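Local coordinates for DUF1491 domain-containing protein (Caulobacter crescentus, PDB 4GOQ) that is of unknown function and belongs to the DUF1491 family, folding as a small alpha/beta protein with two helices and a mixed beta-sheet, at residues A11-R16 and V93-R98; G20-T25 and R101-E106. All coordinates share one frame; numbering follows the deposited sequence.

Interaction 1: residues A11-R16 and V93-R98; sequences AALIRR and VEIEDR
L13 of helix 6-19 packs on V93 and I95 of strand 91-97 in a buried, wholly apolar contact between the first helix and an inner strand of the mixed sheet, the one between 23-28 and 37-43. V93 and I95 are two apart on an extended strand, so both send their side chains to the face that the helix covers, and the single leucine fits against the pair. Its CD2 lies 3.9 Å from V93 CG1, while its CD1 meets I95 CD1 at 3.8 Å. The end methyl of I95 also lies 4.0 Å from both L13 CG and L13 CD2, so it rests against the whole fork of the leucine and not on one prong alone.

With CG anti to the backbone N (chi1 172°), L13 carries this fork down to the sheet. V93 and L13 run past each other in opposite directions, whereas the side chain of I95 slants across that of L13. The beta-branched residues suit an extended strand, and the leucine suits a helix, where its branch point is one carbon farther from the backbone. V39 of strand 37-43 touches both L13 and I95, and A24 of strand 23-28 also lies against I95, which widens the apolar layer under the helix. In between, E94 turns to the other face of the sheet, where it forms a salt bridge with K40.

No hydrogen bond joins the two segments, so the contact depends on shape and on the exclusion of water; methyl groups at van der Waals distance can hold helix to sheet without burying any polar side-chain atom that needs a partner.

Interaction 2: residues G20-T25 and R101-E106; sequences GGAFAT and RHFLTE
R101 reaches G20 with one end of its guanidinium, while F103 lies against the same group and touches A22. The bond from R101 NH2 to G20 O is 2.8 Å long but bent, with an N-H...O angle of 140°; the donor stands above the carbonyl plane. The same nitrogen forms a salt bridge with D97, so D97 at the end of the strand and the G20 carbonyl, just past helix 6-19, share one donor. A bend at chi3 (-66°) brings the guanidinium back against F103: F103 CZ sits 3.4 Å above the guanidinium plane, over its centre, and R101 CB covers part of one face of the phenyl ring.

The far end of that ring meets the other segment obliquely, with CE2 at 3.5 Å from A22 CB and CE1 at 4.1 Å from G20 CA. Small residues suit this place, since a side chain on G20 would run into the ring, and alanine offers just a methyl. A leucine in place of R101 would probably leave G20 O and the D97 carboxylate without this shared donor and take the flat charged group off F103.

G21, with positive phi, follows helix 6-19 in a Schellman motif, a classic glycine-terminated helix C-cap; here the loop after strand 91-97 closes over it, and the arginine takes up the G20 carbonyl just before G21.

Overall arrangement
Interactions 1 and 2 adjoin, with centres about 4 Å apart, the buried helix-on-sheet contact passing into a loop contact at the surface. Helix 6-19 leads through the short turn G20-A22 into strand 23-28, which pairs with strand 91-97: E96 N lies 2.7 Å from F23 O, a probable hydrogen bond tying the sheet partners of the two contacts. A second link runs from the helix to the C-terminal loop, where R16 NE is 2.8 Å from F103 O. F103 itself touches both L13 and I95, so its ring extends the apolar layer of interaction 1 toward the helix end, where D97 meets R101. The segments alternate along the chain, bringing its beginning and end together. No active site is known here.

Interaction 1: residues A11-R16 and V93-R98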
loop_
_atom_site.group_PDB
_atom_site.type_symbol
_atom_site.label_atom_id
_atom_site.label_comp_id
_atom_site.label_asym_id
_atom_site.label_seq_id
_atom_site.Cartn_x
_atom_site.Cartn_y
_atom_site.Cartn_z
ATOM N N ALA A 11 2.049 8.859 7.168
ATOM C CA ALA A 11 1.151 9.704 7.975
ATOM C C ALA A 11 0.157 10.445 7.072
ATOM O O ALA A 11 -1.029 10.544 7.408
ATOM C CB ALA A 11 1.953 10.694 8.830
ATOM N N ALA A 12 0.627 10.950 5.920
ATOM C CA ALA A 12 -0.255 11.652 4.988
ATOM C C ALA A 12 -1.296 10.679 4.396
ATOM O O ALA A 12 -2.457 11.041 4.230
ATOM C CB ALA A 12 0.562 12.284 3.862
ATOM N N LEU A 13 -0.865 9.463 4.035
ATOM C CA LEU A 13 -1.782 8.468 3.453
ATOM C C LEU A 13 -2.892 8.084 4.466
ATOM O O LEU A 13 -4.089 8.115 4.122
ATOM C CB LEU A 13 -1.004 7.228 3.001
ATOM C CG LEU A 13 -1.864 6.003 2.534
ATOM C CD1 LEU A 13 -2.630 6.324 1.221
ATOM C CD2 LEU A 13 -0.959 4.816 2.256
ATOM N N ILE A 14 -2.490 7.776 5.716
ATOM C CA ILE A 14 -3.423 7.415 6.809
ATOM C C ILE A 14 -4.385 8.531 7.030
ATOM O O ILE A 14 -5.594 8.305 7.062
ATOM C CB ILE A 14 -2.688 7.059 8.140
ATOM C CG1 ILE A 14 -1.778 5.850 7.983
ATOM C CG2 ILE A 14 -3.673 6.886 9.318
ATOM C CD1 ILE A 14 -0.796 5.734 9.180
ATOM N N ARG A 15 -3.868 9.759 7.153
ATOM C CA ARG A 15 -4.679 10.939 7.386
ATOM C C ARG A 15 -5.718 11.128 6.289
ATOM O O ARG A 15 -6.894 11.319 6.593
ATOM C CB ARG A 15 -3.771 12.176 7.492
ATOM C CG ARG A 15 -4.493 13.482 7.355
ATOM C CD ARG A 15 -3.488 14.570 7.667
ATOM N NE ARG A 15 -3.947 15.880 7.229
ATOM C CZ ARG A 15 -4.795 16.642 7.907
ATOM N NH1 ARG A 15 -5.337 16.201 9.041
ATOM N NH2 ARG A 15 -5.143 17.829 7.440
ATOM N N ARG A 16 -5.288 11.068 5.018
ATOM C CA ARG A 16 -6.168 11.194 3.863
ATOM C C ARG A 16 -7.258 10.103 3.849
ATOM O O ARG A 16 -8.417 10.392 3.567
ATOM C CB ARG A 16 -5.304 11.109 2.580
ATOM C CG ARG A 16 -5.946 11.591 1.310
ATOM C CD ARG A 16 -4.920 11.940 0.230
ATOM N NE ARG A 16 -3.914 10.888 0.021
ATOM C CZ ARG A 16 -2.620 10.999 0.326
ATOM N NH1 ARG A 16 -2.146 12.129 0.852
ATOM N NH2 ARG A 16 -1.784 9.989 0.089
ATOM N N VAL A 93 0.670 -1.102 4.717
ATOM C CA VAL A 93 -0.450 -0.249 5.088
ATOM C C VAL A 93 -1.702 -0.890 4.555
ATOM O O VAL A 93 -1.759 -1.223 3.365
ATOM C CB VAL A 93 -0.284 1.214 4.568
ATOM C CG1 VAL A 93 -1.533 2.029 4.887
ATOM C CG2 VAL A 93 0.959 1.889 5.181
ATOM N N GLU A 94 -2.691 -1.110 5.426
ATOM C CA GLU A 94 -3.942 -1.731 4.973
ATOM C C GLU A 94 -5.032 -0.676 5.046
ATOM O O GLU A 94 -5.142 0.047 6.039
ATOM C CB GLU A 94 -4.264 -2.983 5.840
ATOM C CG GLU A 94 -5.459 -3.779 5.361
ATOM C CD GLU A 94 -5.572 -5.165 5.980
ATOM O OE1 GLU A 94 -5.001 -5.382 7.071
ATOM O OE2 GLU A 94 -6.235 -6.037 5.376
ATOM N N ILE A 95 -5.771 -0.518 3.940
ATOM C CA ILE A 95 -6.841 0.457 3.843
ATOM C C ILE A 95 -8.120 -0.292 3.498
ATOM O O ILE A 95 -8.168 -1.011 2.500
ATOM C CB ILE A 95 -6.503 1.574 2.808
ATOM C CG1 ILE A 95 -5.219 2.383 3.232
ATOM C CG2 ILE A 95 -7.715 2.500 2.601
ATOM C CD1 ILE A 95 -4.666 3.235 2.197
ATOM N N GLU A 96 -9.146 -0.115 4.319
ATOM C CA GLU A 96 -10.440 -0.730 4.124
ATOM C C GLU A 96 -11.436 0.368 3.815
ATOM O O GLU A 96 -11.693 1.243 4.642
ATOM C CB GLU A 96 -10.841 -1.556 5.340
ATOM C CG GLU A 96 -10.219 -2.940 5.366
ATOM C CD GLU A 96 -10.579 -3.758 6.590
ATOM O OE1 GLU A 96 -9.967 -3.535 7.659
ATOM O OE2 GLU A 96 -11.471 -4.630 6.478
ATOM N N ASP A 97 -11.939 0.370 2.584
ATOM C CA ASP A 97 -12.818 1.425 2.132
ATOM C C ASP A 97 -14.032 0.856 1.428
ATOM O O ASP A 97 -13.915 -0.129 0.693
ATOM C CB ASP A 97 -12.048 2.375 1.193
ATOM C CG ASP A 97 -12.870 3.545 0.684
ATOM O OD1 ASP A 97 -13.290 4.389 1.514
ATOM O OD2 ASP A 97 -13.075 3.632 -0.544
ATOM N N ARG A 98 -15.195 1.497 1.651
ATOM C CA ARG A 98 -16.484 1.151 1.060
ATOM C C ARG A 98 -16.403 1.114 -0.475
ATOM O O ARG A 98 -17.072 0.290 -1.085
ATOM C CB ARG A 98 -17.548 2.163 1.503
#

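Interaction 2: residues G20-T25 and R101-E106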
loop_
_atom_site.group_PDB
_atom_site.type_symbol
_atom_site.label_atom_id
_atom_site.label_comp_id
_atom_site.label_asym_id
_atom_site.label_seq_id
_atom_site.Cartn_x
_atom_site.Cartn_y
_atom_site.Cartn_z
ATOM N N GLY A 20 -11.382 10.486 4.390
ATOM C CA GLY A 20 -12.293 9.959 3.372
ATOM C C GLY A 20 -13.273 8.931 3.916
ATOM O O GLY A 20 -14.137 8.458 3.180
ATOM N N GLY A 21 -13.133 8.560 5.192
ATOM C CA GLY A 21 -14.017 7.585 5.833
ATOM C C GLY A 21 -13.515 6.161 5.791
ATOM O O GLY A 21 -14.228 5.237 6.186
ATOM N N ALA A 22 -12.278 5.963 5.337
ATOM C CA ALA A 22 -11.746 4.614 5.275
ATOM C C ALA A 22 -11.071 4.229 6.578
ATOM O O ALA A 22 -10.788 5.084 7.404
ATOM C CB ALA A 22 -10.768 4.487 4.112
ATOM N N PHE A 23 -10.886 2.936 6.793
ATOM C CA PHE A 23 -10.154 2.427 7.942
ATOM C C PHE A 23 -8.718 2.240 7.411
ATOM O O PHE A 23 -8.543 1.595 6.378
ATOM C CB PHE A 23 -10.822 1.143 8.482
ATOM C CG PHE A 23 -10.234 0.499 9.723
ATOM C CD1 PHE A 23 -10.091 1.223 10.903
ATOM C CD2 PHE A 23 -9.900 -0.852 9.734
ATOM C CE1 PHE A 23 -9.559 0.625 12.055
ATOM C CE2 PHE A 23 -9.384 -1.458 10.892
ATOM C CZ PHE A 23 -9.214 -0.713 12.043
ATOM N N ALA A 24 -7.721 2.932 7.993
ATOM C CA ALA A 24 -6.345 2.826 7.498
ATOM C C ALA A 24 -5.432 2.516 8.654
ATOM O O ALA A 24 -5.425 3.257 9.642
ATOM C CB ALA A 24 -5.930 4.107 6.806
ATOM N N THR A 25 -4.685 1.422 8.564
ATOM C CA THR A 25 -3.806 1.075 9.676
ATOM C C THR A 25 -2.450 0.591 9.160
ATOM O O THR A 25 -2.316 0.131 8.032
ATOM C CB THR A 25 -4.504 0.091 10.645
ATOM O OG1 THR A 25 -3.670 -0.159 11.772
ATOM C CG2 THR A 25 -4.912 -1.195 9.995
ATOM N N ARG A 101 -11.072 2.441 -2.516
ATOM C CA ARG A 101 -10.118 3.520 -2.810
ATOM C C ARG A 101 -8.820 3.229 -2.145
ATOM O O ARG A 101 -8.808 2.762 -1.002
ATOM C CB ARG A 101 -10.646 4.880 -2.324
ATOM C CG ARG A 101 -11.800 5.430 -3.163
ATOM C CD ARG A 101 -12.380 6.700 -2.580
ATOM N NE ARG A 101 -13.038 6.457 -1.292
ATOM C CZ ARG A 101 -13.474 7.408 -0.473
ATOM N NH1 ARG A 101 -13.326 8.688 -0.793
ATOM N NH2 ARG A 101 -14.036 7.088 0.685
ATOM N N HIS A 102 -7.718 3.552 -2.819
ATOM C CA HIS A 102 -6.396 3.361 -2.246
ATOM C C HIS A 102 -5.829 4.681 -1.659
ATOM O O HIS A 102 -4.833 4.619 -0.932
ATOM C CB HIS A 102 -5.431 2.760 -3.284
ATOM C CG HIS A 102 -5.460 3.504 -4.589
ATOM N ND1 HIS A 102 -4.968 4.778 -4.700
ATOM C CD2 HIS A 102 -5.979 3.127 -5.782
ATOM C CE1 HIS A 102 -5.164 5.135 -5.959
ATOM N NE2 HIS A 102 -5.777 4.172 -6.650
ATOM N N PHE A 103 -6.418 5.876 -2.006
ATOM C CA PHE A 103 -5.982 7.210 -1.516
ATOM C C PHE A 103 -4.518 7.559 -1.885
ATOM O O PHE A 103 -3.911 8.449 -1.277
ATOM C CB PHE A 103 -6.190 7.326 0.018
ATOM C CG PHE A 103 -7.649 7.168 0.389
ATOM C CD1 PHE A 103 -8.536 8.236 0.270
ATOM C CD2 PHE A 103 -8.153 5.933 0.793
ATOM C CE1 PHE A 103 -9.888 8.083 0.614
ATOM C CE2 PHE A 103 -9.505 5.786 1.132
ATOM C CZ PHE A 103 -10.360 6.861 1.045
ATOM N N LEU A 104 -3.963 6.880 -2.889
ATOM C CA LEU A 104 -2.587 7.163 -3.323
ATOM C C LEU A 104 -2.586 8.365 -4.241
ATOM O O LEU A 104 -3.439 8.445 -5.125
ATOM C CB LEU A 104 -1.988 5.933 -4.040
ATOM C CG LEU A 104 -1.855 4.669 -3.152
ATOM C CD1 LEU A 104 -1.586 3.415 -3.998
ATOM C CD2 LEU A 104 -0.821 4.880 -2.045
ATOM N N THR A 105 -1.622 9.281 -4.076
ATOM C CA THR A 105 -1.590 10.480 -4.952
ATOM C C THR A 105 -0.760 10.250 -6.213
ATOM O O THR A 105 -0.978 10.939 -7.205
ATOM C CB THR A 105 -1.097 11.723 -4.215
ATOM O OG1 THR A 105 0.264 11.546 -3.817
ATOM C CG2 THR A 105 -1.963 12.076 -3.022
ATOM N N GLU A 106 0.209 9.317 -6.166
ATOM C CA GLU A 106 1.074 8.993 -7.308
ATOM C C GLU A 106 0.296 8.150 -8.321
ATOM O O GLU A 106 -0.661 7.482 -7.930
ATOM C CB GLU A 106 2.342 8.231 -6.852
ATOM C CG GLU A 106 3.186 8.935 -5.787
ATOM C CD GLU A 106 2.720 8.778 -4.352
ATOM O OE1 GLU A 106 1.802 7.962 -4.097
ATOM O OE2 GLU A 106 3.235 9.521 -3.484
#